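PDB 6HUN: ribulose bisphosphate carboxylase from Hyperthermus butylicus DSM 5456, which probably adds carbon dioxide and water to ribulose 1,5-bisphosphate, giving two molecules of 3-phosphoglycerate, in a magnesium-dependent reaction of an archaeal AMP degradation pathway. Local coordinates for residues 294-299 and 310-315; 273-278 and 316-321; 263-268 and 324-329. One frame throughout, in Å; residues are numbered along the deposited sequence.

Overall arrangement
All three contacts belong to the eight-stranded parallel alpha/beta barrel of the catalytic domain and lie close together. The centres of interactions 1 and 2 are about 9 Å apart, those of 2 and 3 about 11 Å, and those of 1 and 3 about 14 Å. Along the chain, strand 265-269, helix 275-288, strand 291-295, helix 312-322 and strand 326-328 follow in that order. Interactions 1 and 2 share helix 312-322. Strand 291-295, which leads into interaction 1, runs between the two strands of interaction 3, and His295 N lies 2.8 Å from Ile268 O. The set thus spans three consecutive strands, two outer helices and predicted substrate-binding residues. Interactions 1 and 2 also approach the second subunit.

Interaction 1 (294-299 and 310-315); sequences GHRAFH and VSMFLV
Met312 meets Arg296 and His299 in a sulfur-centred contact just beyond the C-terminal end of strand 291-295 in the catalytic alpha/beta barrel, where the loop after the strand faces the start of helix 312-322. That loop makes a type II beta turn from Arg296 to His299, closed by a backbone hydrogen bond from His299 N to Arg296 O (3.0 Å). The turn brings both side chains to the same thioether. Arg296 NH1 makes a weak hydrogen bond to Met312 SD, 3.4 Å long with an N-H...S angle of 153°; the sulfur sits at the guanidinium edge, near its plane. The His299 ring approaches obliquely, its centroid 4.3 Å from Met312 SD, while its ND1 is hydrogen-bonded to Thr303.

The imidazole also lies over the arginine: His299 NE2 is 3.4 Å above the guanidinium plane, over its centre. One guanidinium face is therefore covered by the ring while its edge meets the sulfur, two contacts that would restrict its rotation. Arg296 is predicted to bind substrate, and its side chain comes close to His328, another predicted substrate-binding residue, so this packing is consistent with positioning a binding-site residue. On the helix side, Ser311 is the N-cap, its OG accepting from Leu314 N at 3.1 Å. Bends at chi2 (69°) and chi3 of Met312 bring its methyl against the arginine chain, which the methionine crosses at about a right angle, with Met312 CE 3.8 Å from Arg296 CD.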
# COMPACT_ATOMS: atom_id res chain seq x y z
N GLY A 294 12.70 -8.31 0.77
CA GLY A 294 11.51 -7.46 0.90
C GLY A 294 11.31 -6.89 2.29
O GLY A 294 11.25 -7.64 3.29
N HIS A 295 11.29 -5.55 2.42
CA HIS A 295 11.11 -4.93 3.72
C HIS A 295 9.62 -4.61 3.84
O HIS A 295 9.06 -4.02 2.94
CB HIS A 295 11.94 -3.65 3.84
CG HIS A 295 12.02 -3.14 5.23
ND1 HIS A 295 10.94 -2.56 5.86
CD2 HIS A 295 13.00 -3.27 6.18
CE1 HIS A 295 11.27 -2.27 7.11
NE2 HIS A 295 12.52 -2.69 7.33
N ARG A 296 9.00 -4.94 4.96
CA ARG A 296 7.54 -4.78 5.03
C ARG A 296 7.07 -3.48 5.69
O ARG A 296 5.92 -3.42 6.12
CB ARG A 296 6.93 -5.97 5.77
CG ARG A 296 7.63 -6.17 7.14
CD ARG A 296 6.95 -7.32 8.01
NE ARG A 296 7.42 -7.28 9.39
CZ ARG A 296 6.80 -7.85 10.42
NH1 ARG A 296 5.68 -8.56 10.23
NH2 ARG A 296 7.30 -7.70 11.64
N ALA A 297 7.90 -2.43 5.75
CA ALA A 297 7.46 -1.17 6.37
C ALA A 297 6.12 -0.74 5.79
O ALA A 297 5.91 -0.85 4.58
CB ALA A 297 8.53 -0.10 6.11
N PHE A 298 5.21 -0.33 6.70
CA PHE A 298 3.84 0.17 6.54
C PHE A 298 2.85 -0.94 6.88
O PHE A 298 1.67 -0.67 7.18
CB PHE A 298 3.53 0.69 5.11
CG PHE A 298 2.12 1.23 4.99
CD1 PHE A 298 1.73 2.33 5.76
CD2 PHE A 298 1.19 0.58 4.14
CE1 PHE A 298 0.42 2.88 5.62
CE2 PHE A 298 -0.15 1.18 3.96
CZ PHE A 298 -0.50 2.28 4.73
N HIS A 299 3.30 -2.21 6.91
CA HIS A 299 2.33 -3.31 7.11
C HIS A 299 1.54 -3.14 8.39
O HIS A 299 0.35 -3.49 8.43
CB HIS A 299 3.03 -4.71 7.18
CG HIS A 299 3.73 -4.96 8.50
ND1 HIS A 299 3.11 -5.66 9.52
CD2 HIS A 299 4.92 -4.52 9.00
CE1 HIS A 299 3.90 -5.66 10.58
NE2 HIS A 299 4.98 -4.94 10.31
N VAL A 310 -5.58 -6.82 6.89
CA VAL A 310 -5.04 -8.00 6.17
C VAL A 310 -4.11 -8.71 7.15
O VAL A 310 -3.30 -8.06 7.82
CB VAL A 310 -4.23 -7.60 4.94
CG1 VAL A 310 -3.82 -8.92 4.15
CG2 VAL A 310 -5.08 -6.64 3.99
N SER A 311 -4.18 -10.04 7.24
CA SER A 311 -3.25 -10.72 8.13
C SER A 311 -1.84 -10.63 7.56
O SER A 311 -1.62 -10.57 6.34
CB SER A 311 -3.63 -12.21 8.29
OG SER A 311 -3.44 -12.81 7.01
N MET A 312 -0.84 -10.58 8.47
CA MET A 312 0.53 -10.58 7.99
C MET A 312 0.81 -11.89 7.26
O MET A 312 1.65 -11.94 6.35
CB MET A 312 1.51 -10.41 9.18
CG MET A 312 3.02 -10.49 8.72
SD MET A 312 3.44 -9.00 7.70
CE MET A 312 4.54 -9.78 6.49
N PHE A 313 0.14 -12.97 7.68
CA PHE A 313 0.25 -14.25 6.97
C PHE A 313 0.02 -14.06 5.47
O PHE A 313 0.80 -14.53 4.64
CB PHE A 313 -0.75 -15.22 7.61
CG PHE A 313 -0.69 -16.65 7.03
CD1 PHE A 313 -1.39 -16.95 5.86
CD2 PHE A 313 0.01 -17.68 7.71
CE1 PHE A 313 -1.41 -18.31 5.34
CE2 PHE A 313 0.02 -18.96 7.20
CZ PHE A 313 -0.67 -19.29 6.03
N LEU A 314 -1.06 -13.38 5.10
CA LEU A 314 -1.37 -13.24 3.68
C LEU A 314 -0.40 -12.28 3.00
O LEU A 314 -0.01 -12.46 1.84
CB LEU A 314 -2.85 -12.84 3.54
CG LEU A 314 -3.37 -12.51 2.12
CD1 LEU A 314 -3.20 -13.74 1.24
CD2 LEU A 314 -4.82 -12.03 2.05
N VAL A 315 0.01 -11.23 3.71
CA VAL A 315 1.00 -10.34 3.11
C VAL A 315 2.27 -11.14 2.78
O VAL A 315 2.89 -10.95 1.73
CB VAL A 315 1.32 -9.20 4.09
CG1 VAL A 315 2.56 -8.37 3.61
CG2 VAL A 315 0.07 -8.32 4.32

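Interaction 2 (273-278 and 316-321); sequences AGWAAL and AKLARM
Trp275 reaches from the first turn of helix 275-288 to the backbone of helix 312-322, meeting it at Leu318 and Ala319. These three residues account for most of the surface buried by the contact, the indole for the greatest part. Its CG stands anti to the carbonyl carbon (chi1 -70°), which sends the six-membered ring outward to the facing helix. The touching is done by the far end of that ring: Trp275 CH2 is 3.7 Å from Leu318 CB and 3.8 Å from Ala319 N. Trp275 CZ3 lies 3.9 Å from Leu318 O, so the ring packs on the peptide unit between Leu318 and Ala319 as well as on a side chain. The approach to Leu318 CB and Ala319 N is oblique, whereas Ala319 CA lies in the indole plane, at its edge.

The two helices are successive outer helices of the alpha/beta barrel, one leading from strand 265-269 to strand 291-295 and the other leading into strand 326-328. Gly274 is the N-cap of the first, and its carbonyl O accepts from Leu278 N at 3.0 Å. Leu318 crosses the indole at about a right angle, touching it through CB, while its side chain also packs on Phe118 of helix 115-122. Trp275 also meets the Phe270 ring and, at the dimer interface, packs on Thr272 of the second subunit.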
# COMPACT_ATOMS: atom_id res chain seq x y z
N ALA A 273 6.88 1.35 -1.71
CA ALA A 273 7.02 1.50 -3.17
C ALA A 273 5.82 0.89 -3.89
O ALA A 273 5.30 1.45 -4.87
CB ALA A 273 8.34 0.85 -3.64
N GLY A 274 5.31 -0.23 -3.40
CA GLY A 274 4.09 -0.81 -3.90
C GLY A 274 4.32 -2.14 -4.62
O GLY A 274 5.44 -2.51 -4.97
N TRP A 275 3.23 -2.90 -4.75
CA TRP A 275 3.32 -4.24 -5.35
C TRP A 275 3.83 -4.18 -6.78
O TRP A 275 4.59 -5.05 -7.19
CB TRP A 275 1.96 -4.92 -5.34
CG TRP A 275 1.56 -5.28 -3.92
CD1 TRP A 275 0.55 -4.72 -3.21
CD2 TRP A 275 2.13 -6.29 -3.12
NE1 TRP A 275 0.47 -5.34 -1.95
CE2 TRP A 275 1.43 -6.30 -1.88
CE3 TRP A 275 3.16 -7.23 -3.32
CZ2 TRP A 275 1.72 -7.24 -0.84
CZ3 TRP A 275 3.48 -8.14 -2.25
CH2 TRP A 275 2.76 -8.11 -1.05
N ALA A 276 3.39 -3.20 -7.57
CA ALA A 276 3.89 -3.18 -8.94
C ALA A 276 5.39 -2.94 -8.96
O ALA A 276 6.12 -3.53 -9.79
CB ALA A 276 3.11 -2.11 -9.79
N ALA A 277 5.89 -2.09 -8.07
CA ALA A 277 7.35 -1.88 -7.99
C ALA A 277 8.06 -3.17 -7.64
O ALA A 277 9.16 -3.47 -8.18
CB ALA A 277 7.69 -0.84 -6.91
N LEU A 278 7.50 -3.93 -6.70
CA LEU A 278 8.15 -5.20 -6.33
C LEU A 278 8.17 -6.15 -7.52
O LEU A 278 9.21 -6.77 -7.82
CB LEU A 278 7.41 -5.84 -5.14
CG LEU A 278 7.83 -7.27 -4.80
CD1 LEU A 278 9.40 -7.37 -4.49
CD2 LEU A 278 6.98 -7.80 -3.58
N ALA A 316 2.69 -12.03 3.70
CA ALA A 316 3.87 -12.86 3.44
C ALA A 316 3.67 -13.81 2.27
O ALA A 316 4.57 -13.98 1.42
CB ALA A 316 4.27 -13.68 4.72
N LYS A 317 2.49 -14.40 2.16
CA LYS A 317 2.20 -15.26 1.01
C LYS A 317 2.24 -14.48 -0.31
O LYS A 317 2.83 -14.94 -1.30
CB LYS A 317 0.83 -15.90 1.25
CG LYS A 317 0.26 -16.59 0.08
CD LYS A 317 -1.11 -17.13 0.45
CE LYS A 317 -1.01 -18.56 0.78
NZ LYS A 317 -2.34 -19.25 0.81
N LEU A 318 1.70 -13.27 -0.33
CA LEU A 318 1.74 -12.49 -1.58
C LEU A 318 3.18 -12.07 -1.89
O LEU A 318 3.57 -11.99 -3.05
CB LEU A 318 0.85 -11.24 -1.45
CG LEU A 318 -0.67 -11.53 -1.29
CD1 LEU A 318 -1.41 -10.21 -0.91
CD2 LEU A 318 -1.23 -12.00 -2.58
N ALA A 319 3.97 -11.73 -0.86
CA ALA A 319 5.38 -11.39 -1.08
C ALA A 319 6.17 -12.56 -1.70
O ALA A 319 6.99 -12.37 -2.61
CB ALA A 319 6.00 -10.99 0.26
N ARG A 320 5.87 -13.78 -1.27
CA ARG A 320 6.53 -14.94 -1.83
C ARG A 320 6.10 -15.16 -3.28
O ARG A 320 6.93 -15.44 -4.15
CB ARG A 320 6.18 -16.16 -0.98
CG ARG A 320 6.76 -17.45 -1.60
CD ARG A 320 6.59 -18.64 -0.57
NE ARG A 320 7.12 -19.90 -1.15
CZ ARG A 320 6.99 -21.11 -0.59
NH1 ARG A 320 6.31 -21.24 0.55
NH2 ARG A 320 7.49 -22.20 -1.20
N MET A 321 4.81 -15.01 -3.56
CA MET A 321 4.35 -15.09 -4.96
C MET A 321 5.02 -14.05 -5.85
O MET A 321 5.49 -14.35 -6.96
CB MET A 321 2.83 -14.90 -4.98
CG MET A 321 2.10 -16.04 -4.33
SD MET A 321 0.36 -15.62 -4.01
CE MET A 321 0.05 -15.27 -5.72

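Interaction 3 (263-268 and 324-329); sequences NKFIMI and VDHVHV
Phe265 and His326 both hold CG anti to the carbonyl carbon and beside the backbone N, with chi1 at -60° for the phenylalanine and -38° for the histidine. The same kind of rotation on two separate strands swings their rings into one another's path. Although the Phe265 side chain does not start out directed at the other segment, its ring brings the CD1 and CE1 side of its rim up to the imidazole. The nearest approach is between Phe265 CE1 and His326 CE1, 3.8 Å, with His326 NE2 3.9 Å from the same Phe265 CE1. The contact thus lies between the CD1-CE1 side of the phenyl and the CE1-NE2 side of the imidazole.

Neither ring lies over the face of the other. Their centroids are 5.8 Å apart and their planes meet at 45°, so this is a rim-to-rim aromatic pair, neither a parallel-displaced nor a T-shaped stack. The phenyl carbon comes to the edge of the imidazole, near its plane, whereas His326 CE1 meets the phenyl obliquely. His326 ND1 is hydrogen-bonded to His293 ND1, which would help fix the imidazole's rotation. Val160 of helix 156-164 packs on both Phe265 and His326.

The strands themselves stay well separated, with Phe265 CA and Asp325 CA 9.5 Å apart, because strand 291-295 runs between them. It is hydrogen-bonded through its backbone to each: Ile266 pairs with Ala291 and His293, and Gly294 with His326. Side chains that meet across an intervening strand in this way pack the interior of the closed parallel alpha/beta (TIM) barrel that forms the RuBisCO catalytic domain.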
# COMPACT_ATOMS: atom_id res chain seq x y z
N ASN A 263 27.39 -6.84 -6.77
CA ASN A 263 26.60 -7.21 -5.59
C ASN A 263 25.40 -8.03 -6.05
O ASN A 263 24.90 -7.86 -7.17
CB ASN A 263 26.13 -5.97 -4.82
CG ASN A 263 25.50 -6.30 -3.47
OD1 ASN A 263 26.17 -6.85 -2.60
ND2 ASN A 263 24.21 -5.95 -3.29
N LYS A 264 24.93 -8.94 -5.18
CA LYS A 264 23.95 -9.94 -5.57
C LYS A 264 22.58 -9.71 -4.94
O LYS A 264 21.67 -10.51 -5.17
CB LYS A 264 24.42 -11.33 -5.22
CG LYS A 264 25.73 -11.72 -6.00
CD LYS A 264 25.38 -11.78 -7.48
CE LYS A 264 24.91 -13.19 -7.86
NZ LYS A 264 24.53 -13.32 -9.31
N PHE A 265 22.42 -8.62 -4.21
CA PHE A 265 21.19 -8.38 -3.45
C PHE A 265 20.69 -6.96 -3.67
O PHE A 265 21.48 -6.00 -3.74
CB PHE A 265 21.41 -8.57 -1.96
CG PHE A 265 21.87 -9.93 -1.57
CD1 PHE A 265 20.93 -10.87 -1.12
CD2 PHE A 265 23.23 -10.27 -1.63
CE1 PHE A 265 21.30 -12.12 -0.75
CE2 PHE A 265 23.63 -11.57 -1.21
CZ PHE A 265 22.63 -12.48 -0.78
N ILE A 266 19.34 -6.81 -3.69
CA ILE A 266 18.69 -5.51 -3.56
C ILE A 266 17.63 -5.65 -2.48
O ILE A 266 17.12 -6.75 -2.25
CB ILE A 266 18.06 -5.01 -4.91
CG1 ILE A 266 17.10 -6.08 -5.45
CG2 ILE A 266 19.23 -4.70 -5.88
CD1 ILE A 266 16.21 -5.68 -6.74
N MET A 267 17.32 -4.54 -1.80
CA MET A 267 16.21 -4.47 -0.88
C MET A 267 15.18 -3.49 -1.40
O MET A 267 15.55 -2.43 -1.92
CB MET A 267 16.71 -4.03 0.52
CG MET A 267 15.62 -3.74 1.52
SD MET A 267 16.61 -3.37 3.02
CE MET A 267 15.64 -2.11 3.81
N ILE A 268 13.91 -3.83 -1.19
CA ILE A 268 12.80 -2.95 -1.60
C ILE A 268 11.73 -2.95 -0.52
O ILE A 268 11.43 -3.99 0.09
CB ILE A 268 12.22 -3.34 -2.95
CG1 ILE A 268 11.14 -2.30 -3.33
CG2 ILE A 268 11.57 -4.74 -2.92
CD1 ILE A 268 10.83 -2.35 -4.78
N VAL A 324 9.88 -11.96 -3.46
CA VAL A 324 10.99 -11.72 -2.52
C VAL A 324 11.73 -13.03 -2.25
O VAL A 324 11.15 -14.13 -2.33
CB VAL A 324 10.51 -11.07 -1.20
CG1 VAL A 324 9.61 -9.79 -1.54
CG2 VAL A 324 9.75 -12.03 -0.39
N ASP A 325 13.03 -12.92 -1.96
CA ASP A 325 13.78 -14.07 -1.49
C ASP A 325 13.89 -14.10 0.03
O ASP A 325 14.22 -15.16 0.60
CB ASP A 325 15.19 -14.06 -2.04
CG ASP A 325 15.19 -14.18 -3.56
OD1 ASP A 325 14.91 -15.28 -4.04
OD2 ASP A 325 15.35 -13.14 -4.23
N HIS A 326 13.66 -12.96 0.69
CA HIS A 326 13.71 -12.89 2.14
C HIS A 326 12.54 -12.02 2.62
O HIS A 326 12.21 -11.03 1.98
CB HIS A 326 14.94 -12.21 2.75
CG HIS A 326 16.25 -12.45 2.08
ND1 HIS A 326 17.28 -11.53 2.19
CD2 HIS A 326 16.76 -13.51 1.41
CE1 HIS A 326 18.37 -12.02 1.60
NE2 HIS A 326 18.07 -13.21 1.11
N VAL A 327 11.97 -12.35 3.78
CA VAL A 327 10.88 -11.46 4.27
C VAL A 327 10.78 -11.59 5.79
O VAL A 327 11.00 -12.67 6.36
CB VAL A 327 9.52 -11.75 3.58
CG1 VAL A 327 8.88 -12.99 4.15
CG2 VAL A 327 8.51 -10.54 3.84
N HIS A 328 10.48 -10.49 6.45
CA HIS A 328 10.43 -10.53 7.91
C HIS A 328 9.08 -11.11 8.33
O HIS A 328 8.04 -10.69 7.82
CB HIS A 328 10.61 -9.09 8.43
CG HIS A 328 10.97 -9.00 9.87
ND1 HIS A 328 10.14 -9.43 10.88
CD2 HIS A 328 12.08 -8.51 10.48
CE1 HIS A 328 10.72 -9.22 12.05
NE2 HIS A 328 11.89 -8.66 11.84
N VAL A 329 9.11 -12.04 9.26
CA VAL A 329 7.92 -12.76 9.72
C VAL A 329 7.47 -12.29 11.09
O VAL A 329 6.53 -12.89 11.67
CB VAL A 329 8.17 -14.28 9.77
CG1 VAL A 329 8.30 -14.81 8.38
CG2 VAL A 329 9.40 -14.64 10.57